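Local coordinates for putative enoyl-CoA hydratase (Streptomyces coelicolor A3, PDB 3G64), which probably catalyses the addition of water across the double bond of enoyl-CoA thioesters, at residues D51-L56 and V106-E111; V62-L67 and T211-L216. All coordinates share one frame; numbering follows the deposited sequence.

Contacts 1 and 2 lie about 15 Å apart, centre to centre, in the alpha/beta core of one crotonase-like chain. Contact 1 pairs helix 43-58 with helix 92-111. Contact 2 sets helix 205-217 against strand 64-69 of the six-stranded sheet. Their segments alternate along the chain: 51-56, 62-67, 106-111, 211-216. Helix 43-58 leads directly into strand 64-69, and the two contacts touch there, with Leu-56 CD1 3.8 Å from Leu-65 CD1. Leu-65 points away from helix 205-217, while Ala-64 points toward it. The strand therefore has helix 43-58 on one face and helix 205-217 on the other, which makes a layered core.

Contact 1: D51-L56 and V106-E111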
ATOM      1  N   ASP A  51       9.254  27.826  -5.444  1.00 26.03           N
ATOM      2  CA  ASP A  51      10.159  28.744  -4.767  1.00 26.51           C
ATOM      3  C   ASP A  51       9.673  29.131  -3.379  1.00 30.24           C
ATOM      4  O   ASP A  51      10.491  29.317  -2.466  1.00 29.80           O
ATOM      5  CB  ASP A  51      10.374  29.980  -5.617  1.00 24.60           C
ATOM      6  CG  ASP A  51      11.114  29.676  -6.909  1.00 29.45           C
ATOM      7  OD1 ASP A  51      11.866  28.665  -6.949  1.00 30.21           O
ATOM      8  OD2 ASP A  51      10.946  30.448  -7.882  1.00 31.50           O
ATOM      9  N   LEU A  52       8.353  29.256  -3.216  1.00 25.44           N
ATOM     10  CA  LEU A  52       7.777  29.528  -1.896  1.00 26.96           C
ATOM     11  C   LEU A  52       8.046  28.359  -0.959  1.00 29.11           C
ATOM     12  O   LEU A  52       8.482  28.567   0.158  1.00 30.74           O
ATOM     13  CB  LEU A  52       6.266  29.808  -1.966  1.00 25.28           C
ATOM     14  CG  LEU A  52       5.553  29.859  -0.615  1.00 28.22           C
ATOM     15  CD1 LEU A  52       6.014  31.102   0.171  1.00 25.61           C
ATOM     16  CD2 LEU A  52       4.030  29.866  -0.762  1.00 28.52           C
ATOM     17  N   LEU A  53       7.796  27.128  -1.410  1.00 28.31           N
ATOM     18  CA  LEU A  53       8.027  25.986  -0.533  1.00 24.16           C
ATOM     19  C   LEU A  53       9.499  25.903  -0.144  1.00 27.19           C
ATOM     20  O   LEU A  53       9.821  25.616   1.013  1.00 26.12           O
ATOM     21  CB  LEU A  53       7.570  24.673  -1.159  1.00 27.72           C
ATOM     22  CG  LEU A  53       6.041  24.555  -1.275  1.00 33.44           C
ATOM     23  CD1 LEU A  53       5.661  23.338  -2.092  1.00 31.96           C
ATOM     24  CD2 LEU A  53       5.363  24.531   0.104  1.00 31.19           C
ATOM     25  N   ALA A  54      10.394  26.176  -1.089  1.00 24.67           N
ATOM     26  CA  ALA A  54      11.828  26.114  -0.789  1.00 27.98           C
ATOM     27  C   ALA A  54      12.170  27.176   0.261  1.00 25.95           C
ATOM     28  O   ALA A  54      12.907  26.933   1.216  1.00 29.74           O
ATOM     29  CB  ALA A  54      12.666  26.319  -2.072  1.00 24.05           C
ATOM     30  N   GLU A  55      11.610  28.357   0.093  1.00 25.76           N
ATOM     31  CA  GLU A  55      11.848  29.433   1.047  1.00 29.59           C
ATOM     32  C   GLU A  55      11.286  29.135   2.458  1.00 34.74           C
ATOM     33  O   GLU A  55      12.002  29.294   3.466  1.00 32.48           O
ATOM     34  CB  GLU A  55      11.306  30.757   0.509  1.00 36.09           C
ATOM     35  CG  GLU A  55      11.695  31.912   1.410  1.00 46.80           C
ATOM     36  CD  GLU A  55      10.989  33.204   1.050  1.00 51.15           C
ATOM     37  OE1 GLU A  55      11.210  33.692  -0.088  1.00 43.39           O
ATOM     38  OE2 GLU A  55      10.227  33.721   1.918  1.00 50.36           O
ATOM     39  N   LEU A  56      10.027  28.698   2.541  1.00 35.09           N
ATOM     40  CA  LEU A  56       9.463  28.316   3.841  1.00 33.62           C
ATOM     41  C   LEU A  56      10.241  27.153   4.476  1.00 36.29           C
ATOM     42  O   LEU A  56      10.343  27.052   5.691  1.00 31.74           O
ATOM     43  CB  LEU A  56       7.995  27.919   3.710  1.00 29.20           C
ATOM     44  CG  LEU A  56       7.069  28.995   3.163  1.00 28.34           C
ATOM     45  CD1 LEU A  56       5.625  28.533   3.039  1.00 24.75           C
ATOM     46  CD2 LEU A  56       7.170  30.254   4.035  1.00 25.38           C
ATOM     47  N   VAL A 106       5.514  18.625  -6.244  1.00 20.71           N
ATOM     48  CA  VAL A 106       4.921  17.545  -5.462  1.00 22.04           C
ATOM     49  C   VAL A 106       5.939  16.986  -4.461  1.00 23.03           C
ATOM     50  O   VAL A 106       5.605  16.738  -3.290  1.00 22.62           O
ATOM     51  CB  VAL A 106       4.378  16.431  -6.399  1.00 27.24           C
ATOM     52  CG1 VAL A 106       4.054  15.177  -5.633  1.00 26.21           C
ATOM     53  CG2 VAL A 106       3.126  16.946  -7.141  1.00 20.56           C
ATOM     54  N   ARG A 107       7.182  16.802  -4.906  1.00 18.91           N
ATOM     55  CA  ARG A 107       8.217  16.328  -4.005  1.00 21.53           C
ATOM     56  C   ARG A 107       8.427  17.333  -2.860  1.00 24.42           C
ATOM     57  O   ARG A 107       8.576  16.947  -1.687  1.00 25.14           O
ATOM     58  CB  ARG A 107       9.518  16.099  -4.775  1.00 23.19           C
ATOM     59  CG  ARG A 107      10.509  15.278  -3.973  1.00 27.71           C
ATOM     60  CD  ARG A 107      11.791  14.930  -4.790  1.00 33.85           C
ATOM     61  NE  ARG A 107      12.680  16.079  -4.819  1.00 42.66           N
ATOM     62  CZ  ARG A 107      13.972  16.036  -5.161  1.00 54.15           C
ATOM     63  NH1 ARG A 107      14.558  14.893  -5.513  1.00 50.87           N
ATOM     64  NH2 ARG A 107      14.691  17.151  -5.150  1.00 59.07           N
ATOM     65  N   ALA A 108       8.434  18.622  -3.198  1.00 22.13           N
ATOM     66  CA  ALA A 108       8.610  19.655  -2.174  1.00 24.20           C
ATOM     67  C   ALA A 108       7.450  19.617  -1.151  1.00 25.74           C
ATOM     68  O   ALA A 108       7.662  19.806   0.050  1.00 24.75           O
ATOM     69  CB  ALA A 108       8.704  21.029  -2.822  1.00 22.24           C
ATOM     70  N   VAL A 109       6.227  19.346  -1.608  1.00 21.22           N
ATOM     71  CA  VAL A 109       5.136  19.176  -0.646  1.00 23.02           C
ATOM     72  C   VAL A 109       5.408  17.982   0.261  1.00 26.06           C
ATOM     73  O   VAL A 109       5.224  18.061   1.473  1.00 25.82           O
ATOM     74  CB  VAL A 109       3.751  19.024  -1.315  1.00 22.40           C
ATOM     75  CG1 VAL A 109       2.678  18.663  -0.259  1.00 22.47           C
ATOM     76  CG2 VAL A 109       3.364  20.310  -2.018  1.00 17.68           C
ATOM     77  N   ARG A 110       5.862  16.870  -0.319  1.00 24.87           N
ATOM     78  CA  ARG A 110       6.157  15.684   0.480  1.00 22.85           C
ATOM     79  C   ARG A 110       7.323  15.895   1.477  1.00 28.11           C
ATOM     80  O   ARG A 110       7.405  15.183   2.492  1.00 24.20           O
ATOM     81  CB  ARG A 110       6.440  14.456  -0.433  1.00 21.65           C
ATOM     82  CG  ARG A 110       5.179  14.019  -1.303  1.00 17.51           C
ATOM     83  CD  ARG A 110       3.928  13.715  -0.410  1.00 19.26           C
ATOM     84  NE  ARG A 110       4.298  12.974   0.810  1.00 24.16           N
ATOM     85  CZ  ARG A 110       3.749  13.170   2.013  1.00 31.19           C
ATOM     86  NH1 ARG A 110       2.788  14.087   2.183  1.00 27.87           N
ATOM     87  NH2 ARG A 110       4.169  12.466   3.064  1.00 28.14           N
ATOM     88  N   GLU A 111       8.215  16.838   1.188  0.74 26.20           N
ATOM     89  CA  GLU A 111       9.449  16.945   1.969  0.74 28.95           C
ATOM     90  C   GLU A 111       9.539  18.149   2.908  0.74 28.56           C
ATOM     91  O   GLU A 111      10.475  18.229   3.693  0.74 30.74           O
ATOM     92  CB  GLU A 111      10.695  16.919   1.052  0.74 27.80           C
ATOM     93  CG  GLU A 111      10.997  15.545   0.464  0.74 24.58           C
ATOM     94  CD  GLU A 111      12.248  15.520  -0.421  0.74 30.85           C
ATOM     95  OE1 GLU A 111      12.839  16.584  -0.706  0.74 27.23           O
ATOM     96  OE2 GLU A 111      12.641  14.414  -0.836  0.74 35.78           O
TER
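Two beta-alpha-beta crossover helices of the crotonase-like fold, 43-58 and 92-111, meet where Leu-53 packs on Ala-108 and Val-109. The first helix lies between parallel strands 27-32 and 64-69. The second comes before strand 116-120, next in the sheet. The two segments run in the same general direction, and the nearest CA atoms, Leu-53 CA and Ala-108 CA, are 6.6 Å apart.

One leucine carries the whole of its side of the contact. Its CG stands anti to the carbonyl carbon (chi1 -70°), and CD1 continues the chain outward, anti to CA (chi2 171°). This sends CD1 across to the second helix, where it meets two methyl groups. Ala-108 CB lies 3.9 Å from Leu-53 CD1. Val-109 CG2 is 3.8 Å from Leu-53 CD1. Leu-53 CB also faces Ala-108 CB, at 4.2 Å. The small alanine side chain thus lies against both the root and one branch of the leucine. The Val-109 branch that touches is the one beside its backbone N. The leucine and valine side chains are set at a slant to each other.

The contact is small and wholly apolar, with about 109 Å² buried over both sides. Leu-53 and Val-109 are buried, while Ala-108 is partly exposed.

Leu-239 of the second subunit packs on Arg-110. The end of helix 92-111 is tied to helix 221-234, through hydrogen bonds from Lys-228 NZ to Val-109 O and between Arg-110 O and Thr-232 OG1. Val-109 packs in addition on Ala-134 of helix 127-134. The other leucine branch, CD2, turns toward the sheet and packs on Leu-65 of strand 64-69.

Contact 2: V62-L67 and T211-L216; sequences VRALVL and TLARRL
Arg-214 bends twice, at chi2 (50°) and chi3 (65°), and this brings its tip back toward Arg-63 although its CB points away from strand 64-69. Arg-63 NH2 then lies 4.1 Å from Arg-214 NH1. It comes at the edge of the Arg-214 guanidinium, near its plane, and the two planes are turned 50° apart.

Deeper in, the contact is apolar. Val-66 CG2, the branch beside its backbone N, reaches Ala-213 CB at 3.6 Å. Ala-64 CB lies 4.1 Å from Ala-213 CB and 3.6 Å from Ala-213 O. With alanine on both sides, the backbones come close: Ala-64 CA and Ala-213 CA are 5.6 Å apart. Helix 205-217 thus packs directly on a central strand of the sheet. Ala-213 also touches Val-27 and Ile-117 on the flanking strands.

Just before the strand, a water donates to Arg-63 O at 2.8 Å. Its link to Leu-216 O, on the helix, is weak.

The two arginines have partners beyond each other. Arg-214 NH1 and NH2 donate to the carbonyls of Asp-25 and Thr-24, and Arg-63 NE donates to Ala-217 O. Asp-25 OD1 forms a long, weak ion pair with Arg-63 NH2. This carboxylate and the carbonyl oxygens probably offset the two like charges, so methyl packing and a polar margin together join helix to sheet.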
ATOM      1  N   VAL A  62       7.088  28.249   9.147  1.00 41.85           N
ATOM      2  CA  VAL A  62       5.749  27.996   9.598  1.00 36.28           C
ATOM      3  C   VAL A  62       5.679  26.604  10.205  1.00 30.63           C
ATOM      4  O   VAL A  62       6.606  25.803  10.054  1.00 29.66           O
ATOM      5  CB  VAL A  62       4.754  28.156   8.429  1.00 39.43           C
ATOM      6  CG1 VAL A  62       4.999  29.492   7.718  1.00 39.75           C
ATOM      7  CG2 VAL A  62       4.881  27.007   7.441  1.00 32.97           C
ATOM      8  N   ARG A  63       4.583  26.333  10.901  1.00 26.89           N
ATOM      9  CA  ARG A  63       4.368  25.056  11.553  1.00 29.89           C
ATOM     10  C   ARG A  63       3.230  24.302  10.897  1.00 28.99           C
ATOM     11  O   ARG A  63       2.956  23.174  11.267  1.00 31.41           O
ATOM     12  CB  ARG A  63       4.095  25.253  13.065  1.00 33.85           C
ATOM     13  CG  ARG A  63       5.226  25.969  13.806  1.00 34.25           C
ATOM     14  CD  ARG A  63       5.069  26.016  15.349  1.00 36.25           C
ATOM     15  NE  ARG A  63       3.834  26.640  15.840  1.00 38.69           N
ATOM     16  CZ  ARG A  63       3.605  27.954  15.925  1.00 39.86           C
ATOM     17  NH1 ARG A  63       4.515  28.834  15.534  1.00 38.30           N
ATOM     18  NH2 ARG A  63       2.442  28.389  16.398  1.00 39.42           N
ATOM     19  N   ALA A  64       2.573  24.924   9.920  1.00 26.53           N
ATOM     20  CA  ALA A  64       1.520  24.264   9.142  1.00 24.56           C
ATOM     21  C   ALA A  64       1.210  25.104   7.923  1.00 28.49           C
ATOM     22  O   ALA A  64       1.345  26.336   7.939  1.00 28.20           O
ATOM     23  CB  ALA A  64       0.238  24.078   9.965  1.00 24.61           C
ATOM     24  N   LEU A  65       0.763  24.447   6.864  1.00 28.33           N
ATOM     25  CA  LEU A  65       0.384  25.169   5.663  1.00 24.94           C
ATOM     26  C   LEU A  65      -0.927  24.627   5.109  1.00 23.82           C
ATOM     27  O   LEU A  65      -1.122  23.403   4.964  1.00 25.92           O
ATOM     28  CB  LEU A  65       1.527  25.111   4.622  1.00 24.03           C
ATOM     29  CG  LEU A  65       1.286  25.861   3.298  1.00 26.94           C
ATOM     30  CD1 LEU A  65       2.613  26.281   2.671  1.00 27.89           C
ATOM     31  CD2 LEU A  65       0.483  25.021   2.328  1.00 25.39           C
ATOM     32  N   VAL A  66      -1.832  25.550   4.821  1.00 25.30           N
ATOM     33  CA  VAL A  66      -3.099  25.241   4.168  1.00 24.68           C
ATOM     34  C   VAL A  66      -3.010  25.653   2.712  1.00 27.69           C
ATOM     35  O   VAL A  66      -2.594  26.779   2.385  1.00 29.31           O
ATOM     36  CB  VAL A  66      -4.275  25.986   4.821  1.00 28.13           C
ATOM     37  CG1 VAL A  66      -5.581  25.712   4.058  1.00 27.50           C
ATOM     38  CG2 VAL A  66      -4.409  25.599   6.301  1.00 24.61           C
ATOM     39  N   LEU A  67      -3.377  24.732   1.831  1.00 24.77           N
ATOM     40  CA  LEU A  67      -3.452  25.018   0.409  1.00 22.69           C
ATOM     41  C   LEU A  67      -4.945  25.111   0.042  1.00 23.86           C
ATOM     42  O   LEU A  67      -5.704  24.177   0.245  1.00 26.21           O
ATOM     43  CB  LEU A  67      -2.741  23.903  -0.381  1.00 24.27           C
ATOM     44  CG  LEU A  67      -2.676  23.946  -1.924  1.00 31.99           C
ATOM     45  CD1 LEU A  67      -2.109  25.266  -2.418  1.00 27.84           C
ATOM     46  CD2 LEU A  67      -1.834  22.761  -2.505  1.00 29.79           C
ATOM     47  N   THR A 211      -8.836  25.150  11.178  1.00 32.68           N
ATOM     48  CA  THR A 211      -8.896  24.621  12.549  1.00 34.18           C
ATOM     49  C   THR A 211      -7.852  23.508  12.685  1.00 32.61           C
ATOM     50  O   THR A 211      -7.087  23.457  13.657  1.00 31.17           O
ATOM     51  CB  THR A 211     -10.329  24.094  12.897  1.00 30.99           C
ATOM     52  OG1 THR A 211     -11.261  25.191  12.950  1.00 35.86           O
ATOM     53  CG2 THR A 211     -10.353  23.356  14.235  1.00 28.99           C
ATOM     54  N   LEU A 212      -7.793  22.630  11.686  1.00 30.85           N
ATOM     55  CA  LEU A 212      -6.808  21.553  11.724  1.00 28.69           C
ATOM     56  C   LEU A 212      -5.384  22.126  11.717  1.00 29.07           C
ATOM     57  O   LEU A 212      -4.522  21.649  12.440  1.00 26.51           O
ATOM     58  CB  LEU A 212      -7.011  20.565  10.572  1.00 30.67           C
ATOM     59  CG  LEU A 212      -5.884  19.539  10.408  1.00 28.48           C
ATOM     60  CD1 LEU A 212      -5.741  18.670  11.647  1.00 29.58           C
ATOM     61  CD2 LEU A 212      -6.189  18.673   9.206  1.00 29.22           C
ATOM     62  N   ALA A 213      -5.152  23.165  10.915  1.00 29.58           N
ATOM     63  CA  ALA A 213      -3.813  23.774  10.837  1.00 30.66           C
ATOM     64  C   ALA A 213      -3.379  24.308  12.191  1.00 29.12           C
ATOM     65  O   ALA A 213      -2.246  24.130  12.622  1.00 26.29           O
ATOM     66  CB  ALA A 213      -3.792  24.897   9.814  1.00 29.31           C
ATOM     67  N   ARG A 214      -4.311  25.002  12.844  1.00 28.11           N
ATOM     68  CA  ARG A 214      -4.062  25.589  14.148  1.00 26.60           C
ATOM     69  C   ARG A 214      -3.842  24.499  15.218  1.00 29.61           C
ATOM     70  O   ARG A 214      -2.991  24.636  16.083  1.00 29.57           O
ATOM     71  CB  ARG A 214      -5.248  26.507  14.535  1.00 31.11           C
ATOM     72  CG  ARG A 214      -5.068  27.216  15.872  1.00 39.77           C
ATOM     73  CD  ARG A 214      -3.715  27.916  15.958  1.00 41.91           C
ATOM     74  NE  ARG A 214      -3.643  28.994  14.984  1.00 45.29           N
ATOM     75  CZ  ARG A 214      -2.520  29.587  14.593  1.00 44.29           C
ATOM     76  NH1 ARG A 214      -1.350  29.204  15.091  1.00 40.47           N
ATOM     77  NH2 ARG A 214      -2.572  30.560  13.688  1.00 45.26           N
ATOM     78  N   ARG A 215      -4.626  23.427  15.159  1.00 30.54           N
ATOM     79  CA  ARG A 215      -4.417  22.286  16.036  1.00 31.38           C
ATOM     80  C   ARG A 215      -2.990  21.753  15.911  1.00 37.45           C
ATOM     81  O   ARG A 215      -2.313  21.521  16.919  1.00 37.73           O
ATOM     82  CB  ARG A 215      -5.427  21.173  15.739  1.00 32.55           C
ATOM     83  CG  ARG A 215      -5.172  19.927  16.577  1.00 37.87           C
ATOM     84  CD  ARG A 215      -6.187  18.820  16.373  1.00 39.14           C
ATOM     85  NE  ARG A 215      -5.856  17.707  17.252  1.00 42.78           N
ATOM     86  CZ  ARG A 215      -6.379  16.485  17.188  1.00 42.96           C
ATOM     87  NH1 ARG A 215      -7.276  16.175  16.272  1.00 35.45           N
ATOM     88  NH2 ARG A 215      -5.984  15.558  18.052  1.00 46.61           N
ATOM     89  N   LEU A 216      -2.530  21.567  14.672  1.00 35.19           N
ATOM     90  CA  LEU A 216      -1.169  21.084  14.419  1.00 32.68           C
ATOM     91  C   LEU A 216      -0.136  22.113  14.867  1.00 31.02           C
ATOM     92  O   LEU A 216       0.860  21.752  15.484  1.00 31.13           O
ATOM     93  CB  LEU A 216      -0.974  20.744  12.929  1.00 31.29           C
ATOM     94  CG  LEU A 216      -1.691  19.471  12.474  1.00 31.39           C
ATOM     95  CD1 LEU A 216      -1.927  19.486  10.963  1.00 30.99           C
ATOM     96  CD2 LEU A 216      -0.892  18.246  12.875  1.00 31.27           C
TER
HETATM   97  O   HOH W   1       3.537  21.376  13.285  1.00 29.00           O